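Local coordinates for NAD-dependent aldehyde dehydrogenase (Sinorhizobium meliloti, PDB 3U4J), which probably oxidises aldehydes with NAD or NADP as electron acceptor, as other members of the aldehyde dehydrogenase family do, at residues Glu349-Ala352 against Glu353-Ser357; Ser204-Leu207 against Ala208-Arg212; Gly315-Asp318 against Ala319-Arg323. All coordinates share one frame; numbering follows the deposited sequence.

In the fold
Three short helical segments show how side chains one turn apart pair up in different settings of one aldehyde dehydrogenase subunit. Interaction 2 belongs to helix 202-214, which packs on the sheet of what is probably the coenzyme-binding domain, as in this family; interaction 3 opens helix 317-330, which packs on the other large sheet. Their centres lie about 47 Å apart, on opposite sides of the chain's centre. Interaction 1, at the start of helix 349-364, is about 32 Å from interaction 2 and about 30 Å from interaction 3, centre to centre, and touches neither: nearest atoms are about 18 Å and 17 Å away. All three lie away from the calcium site at Leu-17 and Glu-50.

Interaction 1 of 3, residues Glu349-Ala352 against Glu353-Ser357; sequences EAHA and EKVHS
Glu-353 reaches back one turn to Glu-349 in the first turns of alpha-helix 349-364, a worked case of the i to i+4 spacing that brings side chains together on one flank of a helix. Its path can be traced atom by atom. CB of Glu-353 sits 3.6 Å from Glu-349 O, the carbonyl that also accepts the backbone N-H of Glu-353. CG lies beside the backbone N (chi1 -74°), which turns the chain toward the start of the helix, and comes 3.4 Å from Glu-349 OE2. The chain then runs on extended, bringing CD of Glu-353 within 3.3 Å of that same OE2. At the end, OE2 of Glu-353 stands 2.7 Å from OE2 of Glu-349, with the carboxylate planes turned 62° against each other. This is a close approach of like charges, with which a proton shared between the two acids would be consistent. Glu-349 bends at chi2 (75°) to bring its own carboxylate over, and its OE1 forms a salt bridge with Arg-375, which probably offsets some of the concentrated negative charge.

Another flank of the helix carries His-351 and Val-355. With CG anti to the backbone N, the imidazole of His-351 meets the CG2 methyl of Val-355 obliquely, while NE2 hydrogen-bonds to Phe-404 O and the ring packs edge-to-face with Trp-171; these partners probably help to set its rotation. The N-H of His-351 is hydrogen-bonded to Ser-348 OG. Further on, His-356 is bonded through ND1 to Tyr-384 OH; it and Glu-349 face one side of the helix and His-351 the other. Val-355 CG2 ends 3.7 Å from His-351 NE2 and 3.5 Å from His-351 O.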
loop_
_atom_site.group_PDB
_atom_site.type_symbol
_atom_site.label_atom_id
_atom_site.label_comp_id
_atom_site.label_asym_id
_atom_site.label_seq_id
_atom_site.Cartn_x
_atom_site.Cartn_y
_atom_site.Cartn_z
ATOM N N GLU A 349 21.162 42.395 -2.935
ATOM C CA GLU A 349 22.562 42.833 -2.989
ATOM C C GLU A 349 23.386 42.010 -1.984
ATOM O O GLU A 349 24.498 41.596 -2.298
ATOM C CB GLU A 349 22.673 44.358 -2.730
ATOM C CG GLU A 349 24.114 44.883 -2.547
ATOM C CD GLU A 349 24.916 44.979 -3.850
ATOM O OE1 GLU A 349 24.364 45.437 -4.873
ATOM O OE2 GLU A 349 26.123 44.612 -3.847
ATOM N N ALA A 350 22.832 41.749 -0.798
ATOM C CA ALA A 350 23.539 40.924 0.206
ATOM C C ALA A 350 23.817 39.524 -0.358
ATOM O O ALA A 350 24.931 38.990 -0.210
ATOM C CB ALA A 350 22.756 40.836 1.543
ATOM N N HIS A 351 22.839 38.952 -1.064
ATOM C CA HIS A 351 23.061 37.625 -1.634
ATOM C C HIS A 351 24.114 37.644 -2.742
ATOM O O HIS A 351 24.981 36.777 -2.769
ATOM C CB HIS A 351 21.759 36.992 -2.137
ATOM C CG HIS A 351 21.920 35.561 -2.533
ATOM N ND1 HIS A 351 22.100 34.557 -1.612
ATOM C CD2 HIS A 351 21.951 34.967 -3.751
ATOM C CE1 HIS A 351 22.228 33.402 -2.242
ATOM N NE2 HIS A 351 22.148 33.624 -3.543
ATOM N N ALA A 352 24.028 38.625 -3.647
ATOM C CA ALA A 352 25.023 38.772 -4.717
ATOM C C ALA A 352 26.459 38.900 -4.150
ATOM O O ALA A 352 27.390 38.297 -4.677
ATOM C CB ALA A 352 24.674 39.967 -5.641
ATOM N N GLU A 353 26.621 39.681 -3.086
ATOM C CA GLU A 353 27.934 39.847 -2.430
ATOM C C GLU A 353 28.447 38.522 -1.846
ATOM O O GLU A 353 29.618 38.186 -2.004
ATOM C CB GLU A 353 27.895 40.948 -1.366
ATOM C CG GLU A 353 27.859 42.378 -1.978
ATOM C CD GLU A 353 27.415 43.495 -0.992
ATOM O OE1 GLU A 353 27.134 43.216 0.200
ATOM O OE2 GLU A 353 27.349 44.674 -1.424
ATOM N N LYS A 354 27.557 37.763 -1.210
ATOM C CA LYS A 354 27.913 36.451 -0.697
ATOM C C LYS A 354 28.354 35.506 -1.822
ATOM O O LYS A 354 29.407 34.853 -1.709
ATOM C CB LYS A 354 26.759 35.844 0.105
ATOM C CG LYS A 354 27.161 34.653 0.961
ATOM C CD LYS A 354 25.946 34.127 1.715
ATOM C CE LYS A 354 26.347 33.244 2.896
ATOM N NZ LYS A 354 25.161 32.516 3.439
ATOM N N VAL A 355 27.582 35.463 -2.913
ATOM C CA VAL A 355 27.983 34.676 -4.091
ATOM C C VAL A 355 29.377 35.098 -4.591
ATOM O O VAL A 355 30.231 34.241 -4.848
ATOM C CB VAL A 355 26.954 34.740 -5.237
ATOM C CG1 VAL A 355 27.525 34.089 -6.529
ATOM C CG2 VAL A 355 25.612 34.067 -4.818
ATOM N N HIS A 356 29.609 36.408 -4.713
ATOM C CA HIS A 356 30.930 36.897 -5.145
ATOM C C HIS A 356 32.040 36.536 -4.145
ATOM O O HIS A 356 33.150 36.190 -4.545
ATOM C CB HIS A 356 30.930 38.412 -5.422
ATOM C CG HIS A 356 32.159 38.869 -6.147
ATOM N ND1 HIS A 356 32.491 38.399 -7.399
ATOM C CD2 HIS A 356 33.160 39.708 -5.780
ATOM C CE1 HIS A 356 33.631 38.951 -7.785
ATOM N NE2 HIS A 356 34.066 39.737 -6.817
ATOM N N SER A 357 31.723 36.604 -2.851
ATOM C CA SER A 357 32.649 36.163 -1.812
ATOM C C SER A 357 33.110 34.709 -1.998
ATOM O O SER A 357 34.277 34.379 -1.785
ATOM C CB SER A 357 31.990 36.303 -0.446
ATOM O OG SER A 357 32.945 36.073 0.574
#

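Interaction 2 of 3, residues Ser204-Leu207 against Ala208-Arg212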
loop_
_atom_site.group_PDB
_atom_site.type_symbol
_atom_site.label_atom_id
_atom_site.label_comp_id
_atom_site.label_asym_id
_atom_site.label_seq_id
_atom_site.Cartn_x
_atom_site.Cartn_y
_atom_site.Cartn_z
ATOM N N SER A 204 2.093 34.316 -2.623
ATOM C CA SER A 204 1.559 33.537 -1.501
ATOM C C SER A 204 0.281 34.117 -0.901
ATOM O O SER A 204 -0.592 33.388 -0.465
ATOM C CB SER A 204 2.630 33.363 -0.406
ATOM O OG SER A 204 3.726 32.635 -0.977
ATOM N N ILE A 205 0.193 35.440 -0.868
ATOM C CA ILE A 205 -1.004 36.115 -0.415
ATOM C C ILE A 205 -2.072 35.887 -1.485
ATOM O O ILE A 205 -3.224 35.560 -1.166
ATOM C CB ILE A 205 -0.722 37.644 -0.221
ATOM C CG1 ILE A 205 0.028 37.874 1.099
ATOM C CG2 ILE A 205 -2.013 38.448 -0.278
ATOM C CD1 ILE A 205 0.699 39.260 1.182
ATOM N N ARG A 206 -1.692 36.038 -2.750
ATOM C CA ARG A 206 -2.648 35.727 -3.822
ATOM C C ARG A 206 -3.162 34.283 -3.728
ATOM O O ARG A 206 -4.349 34.036 -3.940
ATOM C CB ARG A 206 -2.108 36.023 -5.251
ATOM C CG ARG A 206 -1.913 37.500 -5.593
ATOM C CD ARG A 206 -3.208 38.305 -5.632
ATOM N NE ARG A 206 -4.023 37.976 -6.808
ATOM C CZ ARG A 206 -5.272 37.504 -6.760
ATOM N NH1 ARG A 206 -5.880 37.307 -5.598
ATOM N NH2 ARG A 206 -5.929 37.241 -7.887
ATOM N N LEU A 207 -2.286 33.337 -3.390
ATOM C CA LEU A 207 -2.725 31.928 -3.295
ATOM C C LEU A 207 -3.777 31.770 -2.193
ATOM O O LEU A 207 -4.774 31.061 -2.388
ATOM C CB LEU A 207 -1.532 30.991 -3.044
ATOM C CG LEU A 207 -1.726 29.487 -2.993
ATOM C CD1 LEU A 207 -2.415 28.953 -4.273
ATOM C CD2 LEU A 207 -0.359 28.794 -2.804
ATOM N N ALA A 208 -3.559 32.433 -1.048
ATOM C CA ALA A 208 -4.540 32.390 0.051
ATOM C C ALA A 208 -5.851 33.052 -0.377
ATOM O O ALA A 208 -6.933 32.628 0.043
ATOM C CB ALA A 208 -3.997 33.067 1.305
ATOM N N GLU A 209 -5.737 34.097 -1.188
ATOM C CA GLU A 209 -6.920 34.798 -1.698
ATOM C C GLU A 209 -7.683 33.917 -2.687
ATOM O O GLU A 209 -8.913 33.909 -2.699
ATOM C CB GLU A 209 -6.539 36.162 -2.299
ATOM C CG GLU A 209 -5.980 37.130 -1.221
ATOM C CD GLU A 209 -5.487 38.460 -1.794
ATOM O OE1 GLU A 209 -5.278 38.574 -3.026
ATOM O OE2 GLU A 209 -5.272 39.405 -1.009
ATOM N N LEU A 210 -6.954 33.154 -3.497
ATOM C CA LEU A 210 -7.615 32.161 -4.380
ATOM C C LEU A 210 -8.331 31.068 -3.587
ATOM O O LEU A 210 -9.449 30.673 -3.948
ATOM C CB LEU A 210 -6.634 31.550 -5.378
ATOM C CG LEU A 210 -5.937 32.553 -6.305
ATOM C CD1 LEU A 210 -5.066 31.826 -7.327
ATOM C CD2 LEU A 210 -6.939 33.445 -6.998
ATOM N N ALA A 211 -7.709 30.575 -2.515
ATOM C CA ALA A 211 -8.394 29.618 -1.635
ATOM C C ALA A 211 -9.694 30.209 -1.071
ATOM O O ALA A 211 -10.750 29.530 -1.012
ATOM C CB ALA A 211 -7.454 29.129 -0.470
ATOM N N ARG A 212 -9.637 31.471 -0.667
ATOM C CA ARG A 212 -10.861 32.145 -0.170
ATOM C C ARG A 212 -11.885 32.234 -1.308
ATOM O O ARG A 212 -13.067 31.939 -1.129
ATOM C CB ARG A 212 -10.531 33.554 0.350
ATOM C CG ARG A 212 -11.736 34.295 0.920
ATOM C CD ARG A 212 -11.319 35.613 1.588
ATOM N NE ARG A 212 -10.613 36.543 0.696
ATOM C CZ ARG A 212 -9.959 37.622 1.136
ATOM N NH1 ARG A 212 -9.935 37.891 2.448
ATOM N NH2 ARG A 212 -9.328 38.421 0.282
#
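At the edge of the Arg-206 guanidinium lies the carboxylate of Glu-209, its OE1 near the guanidinium plane, while CD2 of Leu-210 approaches obliquely, 4.0 Å from Arg-206 NH2. This is an i to i+3 pair on helix 202-214, the helix of the beta-alpha-beta unit between parallel strands 191-195 and 221-223. The two flat groups are not coplanar: their planes differ by 52°, and the salt bridge runs through OE1 alone of the two carboxylate oxygens, using its anti lone pair. The bond from Arg-206 NH1 to Glu-209 OE1 measures 2.9 Å.

The arginine curls forward along the helix. Bends at chi2 (-65°) and chi3 (-72°) fold the chain along its own helix, so that CD also passes 3.3 Å from Glu-209 OE1. A second charge, Glu-104, grips NE of Arg-206 in another salt bridge, and the guanidinium is thus shared by two acids. On the buried flank, Leu-207 packs against helices 84-100 and 174-187, and Ala-208 against Val-223. Glu-209 runs beside Ile-205, pointing the same way, with its OE2 3.5 Å from the CG2 methyl of Ile-205.

Interaction 3 of 3, residues Gly315-Asp318 against Ala319-Arg323; sequences GIRD and ALMER
Arg-317 and Met-321, here a selenomethionine, stand one turn apart and lean their ends together, with the arginine's flat guanidinium turned so that the selenium-containing chain passes over one of its faces. The pair, spaced i to i+4, opens an alpha-helix packed on the mixed sheet of an alpha/beta domain, probably the catalytic one, as in this family. Both side chains leave the helix with CG opposite the backbone N, at chi1 -174° and -168°, and both bend at chi2. Met-321 CG comes 4.1 Å from Arg-317 NH1, and its terminal CE lies 4.2 Å above the plane of the Arg-317 guanidinium, offset toward the rim. This is a van der Waals contact, with an apolar chain laid on a flat charged group.

A salt bridge to the next residue along helps to hold the guanidinium in place: Arg-317 NH1 donates to Asp-318 OD1 at 3.1 Å, meeting it nearly along the C-O direction and about 21° out of the guanidinium plane. Ile-316 occupies the N-cap position, and its carbonyl oxygen takes the N-H of Leu-320 at 2.9 Å, closing the first turn.

Helix 317-330 follows strand 307-313 and lies against its sheet. Leu-320 is buried, touching Leu-310 and Val-312 of that strand, Val-279 of strand 275-279 and Leu-285 of helix 285-297, while Arg-317 and Met-321 rest on Ala-390 and Val-388 of strand 383-390.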
loop_
_atom_site.group_PDB
_atom_site.type_symbol
_atom_site.label_atom_id
_atom_site.label_comp_id
_atom_site.label_asym_id
_atom_site.label_seq_id
_atom_site.Cartn_x
_atom_site.Cartn_y
_atom_site.Cartn_z
ATOM N N GLY A 315 38.219 10.770 -19.025
ATOM C CA GLY A 315 38.213 10.635 -20.482
ATOM C C GLY A 315 37.338 11.598 -21.254
ATOM O O GLY A 315 37.608 11.889 -22.417
ATOM N N ILE A 316 36.286 12.112 -20.619
ATOM C CA ILE A 316 35.362 12.975 -21.353
ATOM C C ILE A 316 35.330 14.381 -20.813
ATOM O O ILE A 316 34.520 15.188 -21.253
ATOM C CB ILE A 316 33.929 12.423 -21.377
ATOM C CG1 ILE A 316 33.417 12.260 -19.941
ATOM C CG2 ILE A 316 33.876 11.131 -22.190
ATOM C CD1 ILE A 316 31.962 12.504 -19.795
ATOM N N ARG A 317 36.224 14.671 -19.875
ATOM C CA ARG A 317 36.299 15.975 -19.267
ATOM C C ARG A 317 36.362 17.068 -20.319
ATOM O O ARG A 317 35.564 17.981 -20.269
ATOM C CB ARG A 317 37.494 16.072 -18.310
ATOM C CG ARG A 317 37.563 17.385 -17.506
ATOM C CD ARG A 317 38.498 18.396 -18.152
ATOM N NE ARG A 317 38.638 19.613 -17.348
ATOM C CZ ARG A 317 38.911 20.823 -17.841
ATOM N NH1 ARG A 317 39.073 21.006 -19.146
ATOM N NH2 ARG A 317 39.029 21.861 -17.022
ATOM N N ASP A 318 37.294 16.967 -21.275
ATOM C CA ASP A 318 37.503 18.058 -22.231
ATOM C C ASP A 318 36.335 18.178 -23.197
ATOM O O ASP A 318 35.892 19.284 -23.502
ATOM C CB ASP A 318 38.825 17.883 -22.998
ATOM C CG ASP A 318 40.046 18.075 -22.112
ATOM O OD1 ASP A 318 39.996 18.884 -21.166
ATOM O OD2 ASP A 318 41.070 17.413 -22.363
ATOM N N ALA A 319 35.805 17.047 -23.661
ATOM C CA ALA A 319 34.695 17.111 -24.601
ATOM C C ALA A 319 33.446 17.722 -23.946
ATOM O O ALA A 319 32.688 18.454 -24.599
ATOM C CB ALA A 319 34.390 15.738 -25.196
ATOM N N LEU A 320 33.258 17.441 -22.655
ATOM C CA LEU A 320 32.061 17.904 -21.947
ATOM C C LEU A 320 32.204 19.397 -21.660
ATOM O O LEU A 320 31.286 20.151 -21.924
ATOM C CB LEU A 320 31.826 17.126 -20.644
ATOM C CG LEU A 320 30.532 17.460 -19.887
ATOM C CD1 LEU A 320 29.318 16.785 -20.574
ATOM C CD2 LEU A 320 30.641 16.968 -18.470
HETATM N N MSE A 321 33.363 19.799 -21.144
HETATM C CA MSE A 321 33.672 21.210 -20.861
HETATM C C MSE A 321 33.498 22.113 -22.083
HETATM O O MSE A 321 32.891 23.172 -21.991
HETATM C CB MSE A 321 35.096 21.344 -20.293
HETATM C CG MSE A 321 35.420 22.707 -19.694
HETATM SE SE MSE A 321 34.104 23.252 -18.274
HETATM C CE MSE A 321 34.742 22.117 -16.813
ATOM N N GLU A 322 34.024 21.680 -23.230
ATOM C CA GLU A 322 33.878 22.416 -24.504
ATOM C C GLU A 322 32.394 22.670 -24.853
ATOM O O GLU A 322 32.012 23.756 -25.295
ATOM C CB GLU A 322 34.576 21.602 -25.608
ATOM C CG GLU A 322 34.920 22.317 -26.888
ATOM C CD GLU A 322 35.721 21.393 -27.835
ATOM O OE1 GLU A 322 36.833 20.939 -27.446
ATOM O OE2 GLU A 322 35.232 21.112 -28.960
ATOM N N ARG A 323 31.554 21.658 -24.658
ATOM C CA ARG A 323 30.113 21.786 -24.933
ATOM C C ARG A 323 29.418 22.674 -23.886
ATOM O O ARG A 323 28.591 23.528 -24.231
ATOM C CB ARG A 323 29.470 20.398 -25.023
ATOM C CG ARG A 323 29.650 19.787 -26.415
ATOM C CD ARG A 323 29.549 18.264 -26.482
ATOM N NE ARG A 323 30.433 17.834 -27.573
ATOM C CZ ARG A 323 30.477 16.624 -28.122
ATOM N NH1 ARG A 323 29.670 15.658 -27.711
ATOM N NH2 ARG A 323 31.338 16.388 -29.105
#